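PDB 5Y1F: NAD dependent epimerase/dehydratase family from uncultured archaeon MedDCM-OCT-S05-C57, which binds NAD+ and probably oxidises L-threonine at its C3 hydroxyl, as a threonine dehydrogenase of the NAD-dependent epimerase/dehydratase family. Local coordinates for residues L186-Y200 and C216-M229. Numbering follows the deposited sequence.
With NAD (nicotinamide-adenine-dinucleotide), chain B.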
loop_
_atom_site.group_PDB
_atom_site.type_symbol
_atom_site.label_atom_id
_atom_site.label_comp_id
_atom_site.label_asym_id
_atom_site.label_seq_id
_atom_site.Cartn_x
_atom_site.Cartn_y
_atom_site.Cartn_z
ATOM N N LEU A 186 3.098 0.351 -5.825
ATOM C CA LEU A 186 3.340 -1.085 -5.662
ATOM C C LEU A 186 2.922 -1.820 -6.915
ATOM O O LEU A 186 1.857 -1.581 -7.483
ATOM C CB LEU A 186 2.652 -1.650 -4.432
ATOM C CG LEU A 186 3.020 -0.985 -3.122
ATOM C CD1 LEU A 186 2.329 -1.652 -1.958
ATOM C CD2 LEU A 186 4.499 -0.927 -2.897
ATOM N N ILE A 187 3.747 -2.797 -7.314
ATOM C CA ILE A 187 3.529 -3.549 -8.546
ATOM C C ILE A 187 3.372 -5.018 -8.202
ATOM O O ILE A 187 4.138 -5.567 -7.416
ATOM C CB ILE A 187 4.735 -3.363 -9.485
ATOM C CG1 ILE A 187 4.827 -1.888 -9.918
ATOM C CG2 ILE A 187 4.668 -4.261 -10.687
ATOM C CD1 ILE A 187 6.155 -1.475 -10.536
ATOM N N SER A 188 2.326 -5.641 -8.735
ATOM C CA SER A 188 2.034 -7.035 -8.476
ATOM C C SER A 188 1.267 -7.585 -9.667
ATOM O O SER A 188 0.683 -6.812 -10.432
ATOM C CB SER A 188 1.191 -7.179 -7.208
ATOM O OG SER A 188 -0.092 -6.591 -7.408
ATOM N N TRP A 189 1.232 -8.918 -9.744
ATOM C CA TRP A 189 0.438 -9.623 -10.782
ATOM C C TRP A 189 -0.721 -10.372 -10.219
ATOM O O TRP A 189 -1.619 -10.728 -10.992
ATOM C CB TRP A 189 1.309 -10.521 -11.623
ATOM C CG TRP A 189 2.036 -11.574 -10.825
ATOM C CD1 TRP A 189 3.242 -11.484 -10.255
ATOM C CD2 TRP A 189 1.499 -12.839 -10.444
ATOM N NE1 TRP A 189 3.521 -12.615 -9.541
ATOM C CE2 TRP A 189 2.437 -13.448 -9.609
ATOM C CE3 TRP A 189 0.293 -13.493 -10.714
ATOM C CZ2 TRP A 189 2.248 -14.752 -9.083
ATOM C CZ3 TRP A 189 0.083 -14.762 -10.166
ATOM C CH2 TRP A 189 1.061 -15.362 -9.354
ATOM N N LYS A 190 -0.789 -10.630 -8.939
ATOM C CA LYS A 190 -1.885 -11.458 -8.391
ATOM C C LYS A 190 -3.232 -10.785 -8.327
ATOM O O LYS A 190 -4.255 -11.447 -8.225
ATOM C CB LYS A 190 -1.570 -11.962 -7.008
ATOM C CG LYS A 190 -0.551 -13.077 -6.993
ATOM C CD LYS A 190 -0.451 -13.668 -5.600
ATOM C CE LYS A 190 0.348 -14.945 -5.629
ATOM N NZ LYS A 190 0.495 -15.474 -4.243
ATOM N N HIS A 191 -3.266 -9.463 -8.397
ATOM C CA HIS A 191 -4.501 -8.703 -8.389
ATOM C C HIS A 191 -4.625 -7.916 -9.695
ATOM O O HIS A 191 -3.620 -7.415 -10.223
ATOM C CB HIS A 191 -4.411 -7.770 -7.193
ATOM C CG HIS A 191 -5.701 -7.089 -6.880
ATOM N ND1 HIS A 191 -6.643 -7.605 -6.029
ATOM C CD2 HIS A 191 -6.106 -5.836 -7.167
ATOM C CE1 HIS A 191 -7.631 -6.737 -5.892
ATOM N NE2 HIS A 191 -7.301 -5.634 -6.524
ATOM N N LYS A 192 -5.823 -7.866 -10.255
ATOM C CA LYS A 192 -6.051 -7.051 -11.437
ATOM C C LYS A 192 -5.824 -5.584 -11.106
ATOM O O LYS A 192 -6.147 -5.112 -9.981
ATOM C CB LYS A 192 -7.474 -7.228 -12.010
ATOM C CG LYS A 192 -7.863 -8.638 -12.435
ATOM C CD LYS A 192 -6.917 -9.188 -13.472
ATOM C CE LYS A 192 -7.265 -8.748 -14.890
ATOM N NZ LYS A 192 -6.595 -9.600 -15.930
ATOM N N PRO A 193 -5.258 -4.851 -12.068
ATOM C CA PRO A 193 -5.060 -3.431 -11.770
ATOM C C PRO A 193 -6.334 -2.650 -11.548
ATOM O O PRO A 193 -7.339 -2.898 -12.205
ATOM C CB PRO A 193 -4.301 -2.908 -12.991
ATOM C CG PRO A 193 -4.538 -3.902 -14.082
ATOM C CD PRO A 193 -4.779 -5.232 -13.410
ATOM N N SER A 194 -6.357 -1.750 -10.574
ATOM C CA SER A 194 -7.581 -0.993 -10.271
ATOM C C SER A 194 -7.567 0.398 -10.887
ATOM O O SER A 194 -8.480 1.182 -10.684
ATOM C CB SER A 194 -7.858 -0.910 -8.779
ATOM O OG SER A 194 -6.694 -0.515 -8.099
ATOM N N GLY A 195 -6.569 0.678 -11.719
ATOM C CA GLY A 195 -6.499 1.986 -12.358
ATOM C C GLY A 195 -6.100 3.112 -11.399
ATOM O O GLY A 195 -6.519 4.273 -11.579
ATOM N N GLY A 196 -5.429 2.785 -10.321
ATOM C CA GLY A 196 -4.882 3.814 -9.449
ATOM C C GLY A 196 -3.808 4.620 -10.147
ATOM O O GLY A 196 -3.274 4.218 -11.182
ATOM N N THR A 197 -3.367 5.679 -9.481
ATOM C CA THR A 197 -2.375 6.575 -10.109
ATOM C C THR A 197 -1.088 5.850 -10.538
ATOM O O THR A 197 -0.597 6.076 -11.621
ATOM C CB THR A 197 -2.045 7.728 -9.180
ATOM O OG1 THR A 197 -3.257 8.428 -8.902
ATOM C CG2 THR A 197 -1.039 8.712 -9.756
ATOM N N THR A 198 -0.544 4.948 -9.701
ATOM C CA THR A 198 0.673 4.229 -10.028
ATOM C C THR A 198 0.410 2.958 -10.805
ATOM O O THR A 198 1.357 2.291 -11.258
ATOM C CB THR A 198 1.517 3.931 -8.785
ATOM O OG1 THR A 198 0.751 3.205 -7.851
ATOM C CG2 THR A 198 1.915 5.202 -8.098
ATOM N N ASP A 199 -0.846 2.693 -11.134
ATOM C CA ASP A 199 -1.208 1.440 -11.770
ATOM C C ASP A 199 -0.790 1.358 -13.193
ATOM O O ASP A 199 -0.887 0.283 -13.799
ATOM C CB ASP A 199 -2.677 1.165 -11.633
ATOM C CG ASP A 199 -2.968 0.256 -10.459
ATOM O OD1 ASP A 199 -2.030 -0.461 -9.987
ATOM O OD2 ASP A 199 -4.153 0.144 -10.075
ATOM N N TYR A 200 -0.257 2.422 -13.783
ATOM C CA TYR A 200 0.228 2.321 -15.145
ATOM C C TYR A 200 1.349 1.299 -15.243
ATOM O O TYR A 200 1.543 0.702 -16.306
ATOM C CB TYR A 200 0.699 3.693 -15.713
ATOM C CG TYR A 200 1.829 4.360 -14.952
ATOM C CD1 TYR A 200 1.538 5.255 -13.934
ATOM C CD2 TYR A 200 3.178 4.121 -15.226
ATOM C CE1 TYR A 200 2.544 5.870 -13.226
ATOM C CE2 TYR A 200 4.190 4.705 -14.500
ATOM C CZ TYR A 200 3.872 5.611 -13.494
ATOM O OH TYR A 200 4.850 6.246 -12.761
ATOM N N CYS A 216 -0.843 4.055 -22.157
ATOM C CA CYS A 216 -0.387 4.510 -20.855
ATOM C C CYS A 216 -1.091 5.813 -20.518
ATOM O O CYS A 216 -1.118 6.738 -21.368
ATOM C CB CYS A 216 1.119 4.654 -20.882
ATOM S SG CYS A 216 1.822 5.009 -19.277
ATOM N N PHE A 217 -1.618 5.956 -19.320
ATOM C CA PHE A 217 -2.379 7.150 -18.890
ATOM C C PHE A 217 -1.523 8.233 -18.235
ATOM O O PHE A 217 -2.083 9.207 -17.744
ATOM C CB PHE A 217 -3.572 6.735 -17.994
ATOM C CG PHE A 217 -3.172 6.025 -16.730
ATOM C CD1 PHE A 217 -2.716 6.731 -15.669
ATOM C CD2 PHE A 217 -3.316 4.648 -16.599
ATOM C CE1 PHE A 217 -2.412 6.117 -14.455
ATOM C CE2 PHE A 217 -3.082 4.045 -15.381
ATOM C CZ PHE A 217 -2.574 4.758 -14.323
ATOM N N VAL A 218 -0.213 8.064 -18.233
ATOM C CA VAL A 218 0.717 9.113 -17.872
ATOM C C VAL A 218 1.689 9.271 -19.045
ATOM O O VAL A 218 1.864 8.368 -19.869
ATOM C CB VAL A 218 1.455 8.826 -16.546
ATOM C CG1 VAL A 218 0.503 8.752 -15.371
ATOM C CG2 VAL A 218 2.330 7.595 -16.614
ATOM N N ASN A 219 2.377 10.423 -19.098
ATOM C CA ASN A 219 3.344 10.669 -20.151
ATOM C C ASN A 219 4.605 9.822 -19.943
ATOM O O ASN A 219 4.839 9.285 -18.842
ATOM C CB ASN A 219 3.609 12.188 -20.342
ATOM C CG ASN A 219 4.382 12.815 -19.211
ATOM O OD1 ASN A 219 4.002 13.941 -18.742
ATOM N ND2 ASN A 219 5.465 12.252 -18.870
ATOM N N ARG A 220 5.413 9.705 -20.972
ATOM C CA ARG A 220 6.478 8.726 -20.999
ATOM C C ARG A 220 7.596 9.011 -19.990
ATOM O O ARG A 220 8.383 8.155 -19.671
ATOM C CB ARG A 220 7.087 8.559 -22.397
ATOM C CG ARG A 220 7.780 9.786 -22.961
ATOM C CD ARG A 220 8.541 9.513 -24.236
ATOM N NE ARG A 220 7.710 8.976 -25.275
ATOM C CZ ARG A 220 7.827 7.766 -25.828
ATOM N NH1 ARG A 220 8.859 6.959 -25.530
ATOM N NH2 ARG A 220 6.954 7.414 -26.726
ATOM N N ASN A 221 7.734 10.254 -19.566
ATOM C CA ASN A 221 8.771 10.583 -18.609
ATOM C C ASN A 221 8.319 10.499 -17.155
ATOM O O ASN A 221 9.185 10.668 -16.274
ATOM C CB ASN A 221 9.339 11.968 -18.887
ATOM C CG ASN A 221 8.311 13.037 -18.746
ATOM O OD1 ASN A 221 7.514 13.258 -19.656
ATOM N ND2 ASN A 221 8.259 13.658 -17.575
ATOM N N THR A 222 7.045 10.171 -16.900
ATOM C CA THR A 222 6.521 10.148 -15.521
ATOM C C THR A 222 7.351 9.175 -14.715
ATOM O O THR A 222 7.572 8.042 -15.142
ATOM C CB THR A 222 5.061 9.724 -15.536
ATOM O OG1 THR A 222 4.320 10.625 -16.369
ATOM C CG2 THR A 222 4.482 9.733 -14.121
ATOM N N ARG A 223 7.882 9.644 -13.582
ATOM C CA ARG A 223 8.895 8.916 -12.846
ATOM C C ARG A 223 8.474 8.999 -11.380
ATOM O O ARG A 223 8.392 10.069 -10.804
ATOM C CB ARG A 223 10.218 9.630 -13.064
ATOM C CG ARG A 223 11.410 9.000 -12.385
ATOM C CD ARG A 223 12.674 9.802 -12.643
ATOM N NE ARG A 223 13.023 9.904 -14.056
ATOM C CZ ARG A 223 13.611 8.931 -14.736
ATOM N NH1 ARG A 223 14.087 7.849 -14.135
ATOM N NH2 ARG A 223 13.735 9.047 -16.044
ATOM N N LEU A 224 8.197 7.847 -10.793
ATOM C CA LEU A 224 7.709 7.755 -9.412
ATOM C C LEU A 224 8.465 6.655 -8.680
ATOM O O LEU A 224 8.987 5.702 -9.304
ATOM C CB LEU A 224 6.242 7.427 -9.381
ATOM C CG LEU A 224 5.304 8.487 -9.893
ATOM C CD1 LEU A 224 3.875 8.034 -9.956
ATOM C CD2 LEU A 224 5.413 9.755 -9.039
ATOM N N PRO A 225 8.537 6.754 -7.359
ATOM C CA PRO A 225 9.055 5.669 -6.536
ATOM C C PRO A 225 8.131 4.450 -6.666
ATOM O O PRO A 225 6.921 4.567 -6.576
ATOM C CB PRO A 225 8.997 6.246 -5.123
ATOM C CG PRO A 225 8.843 7.696 -5.266
ATOM C CD PRO A 225 8.059 7.859 -6.533
ATOM N N MET A 226 8.733 3.292 -6.948
ATOM C CA MET A 226 8.008 2.022 -7.165
ATOM C C MET A 226 8.696 0.897 -6.378
ATOM O O MET A 226 9.899 0.920 -6.118
ATOM C CB MET A 226 8.043 1.663 -8.654
ATOM C CG MET A 226 7.248 2.588 -9.569
ATOM S SD MET A 226 5.469 2.265 -9.537
ATOM C CE MET A 226 4.906 3.405 -10.815
ATOM N N MET A 227 7.929 -0.152 -6.135
ATOM C CA MET A 227 8.410 -1.315 -5.409
ATOM C C MET A 227 7.604 -2.526 -5.810
ATOM O O MET A 227 6.384 -2.470 -5.947
ATOM C CB MET A 227 8.292 -1.046 -3.909
ATOM C CG MET A 227 8.805 -2.158 -3.005
ATOM S SD MET A 227 8.755 -1.777 -1.253
ATOM C CE MET A 227 9.884 -0.390 -1.139
ATOM N N PHE A 228 8.302 -3.653 -5.956
ATOM C CA PHE A 228 7.581 -4.932 -6.200
ATOM C C PHE A 228 6.881 -5.400 -4.928
ATOM O O PHE A 228 7.394 -5.227 -3.835
ATOM C CB PHE A 228 8.566 -5.982 -6.714
ATOM C CG PHE A 228 7.899 -7.258 -7.167
ATOM C CD1 PHE A 228 8.328 -8.495 -6.668
ATOM C CD2 PHE A 228 6.855 -7.247 -8.036
ATOM C CE1 PHE A 228 7.702 -9.689 -7.042
ATOM C CE2 PHE A 228 6.223 -8.425 -8.440
ATOM C CZ PHE A 228 6.648 -9.632 -7.917
ATOM N N MET A 229 5.704 -5.978 -5.085
ATOM C CA MET A 229 4.919 -6.368 -3.923
ATOM C C MET A 229 5.664 -7.243 -2.945
ATOM O O MET A 229 5.465 -7.064 -1.742
ATOM C CB MET A 229 3.607 -6.990 -4.383
ATOM C CG MET A 229 2.600 -7.236 -3.294
ATOM S SD MET A 229 2.022 -5.736 -2.461
ATOM C CE MET A 229 0.959 -5.064 -3.713
HETATM P PA NAD B . -7.006 -1.412 -2.703
HETATM O O1A NAD B . -6.534 -2.503 -3.681
HETATM O O2A NAD B . -7.989 -0.353 -3.247
HETATM O O5B NAD B . -7.661 -2.195 -1.440
HETATM C C5B NAD B . -8.434 -1.481 -0.498
HETATM C C4B NAD B . -9.574 -2.356 -0.070
HETATM O O4B NAD B . -10.330 -1.503 0.807
HETATM C C3B NAD B . -10.497 -2.771 -1.204
HETATM O O3B NAD B . -10.556 -4.179 -1.241
HETATM C C2B NAD B . -11.843 -2.131 -0.836
HETATM O O2B NAD B . -13.008 -2.939 -1.087
HETATM C C1B NAD B . -11.682 -1.870 0.648
HETATM N N9A NAD B . -12.578 -0.781 1.086
HETATM C C8A NAD B . -12.884 0.345 0.412
HETATM N N7A NAD B . -13.802 1.052 1.069
HETATM C C5A NAD B . -14.105 0.330 2.148
HETATM C C6A NAD B . -15.038 0.501 3.269
HETATM N N6A NAD B . -15.840 1.591 3.353
HETATM N N1A NAD B . -15.045 -0.425 4.222
HETATM C C2A NAD B . -14.299 -1.512 4.125
HETATM N N3A NAD B . -13.417 -1.735 3.150
HETATM C C4A NAD B . -13.302 -0.853 2.168
HETATM O O3 NAD B . -5.786 -0.635 -2.020
HETATM P PN NAD B . -4.284 -1.185 -1.808
HETATM O O1N NAD B . -4.306 -2.673 -1.431
HETATM O O2N NAD B . -3.442 -0.808 -3.010
HETATM O O5D NAD B . -3.837 -0.294 -0.533
HETATM C C5D NAD B . -3.988 -0.798 0.757
HETATM C C4D NAD B . -3.405 0.273 1.687
HETATM O O4D NAD B . -2.049 0.592 1.270
HETATM C C3D NAD B . -4.192 1.565 1.686
HETATM O O3D NAD B . -4.034 2.204 2.981
HETATM C C2D NAD B . -3.408 2.432 0.682
HETATM O O2D NAD B . -3.608 3.843 0.948
HETATM C C1D NAD B . -1.968 1.976 0.979
HETATM N N1N NAD B . -1.063 2.224 -0.162
HETATM C C2N NAD B . -1.080 1.469 -1.302
HETATM C C3N NAD B . -0.224 1.743 -2.345
HETATM C C7N NAD B . -0.169 0.906 -3.619
HETATM O O7N NAD B . 0.570 1.251 -4.502
HETATM N N7N NAD B . -0.883 -0.187 -3.715
HETATM C C4N NAD B . 0.667 2.796 -2.229
HETATM C C5N NAD B . 0.647 3.587 -1.092
HETATM C C6N NAD B . -0.228 3.273 -0.070
HETATM O O HOH W 1 7.170 5.635 -13.856
#
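Val218 sits squarely over one face of the Tyr200 ring, its CG2 3.6 Å from the ring centroid and 9° off the normal; the carbonyl O of Thr198 lies above the opposite face, toward the rim. At the edge come Leu224 CD1 and Phe217, whose own face receives the edge of Tyr200 in an offset edge-to-face pair, planes at 84°. Tyr200 CB also lies over the Phe217 face in a CH-pi contact, and chi1 of 60°, with CG between backbone N and carbonyl carbon, swings the ring toward Val218 and Leu224. The phenol donates in plane to a water at 2.6 Å from Tyr200 OH, and that water donates to Thr222 O. With an alanine in place of Tyr200, Val218 CG2 would probably face a gap and the water would lose its phenol donor. Farther along, strands 178-187 and 223-228 pair in parallel through Ile187 N to Met227 O, 3.0 Å; just past the strand's end, where helix 229-241 starts, Met229 N bonds Ile187 O at 2.8 Å. Leu186 N, on strand 178-187, donates to NAD O7N at 3.0 Å. An apolar cluster with one water-satisfied hydroxyl thus adjoins backbone pairing that, in the parallel part of the Rossmann-type sheet, lies next to the Leu186 bond to the nicotinamide carboxamide.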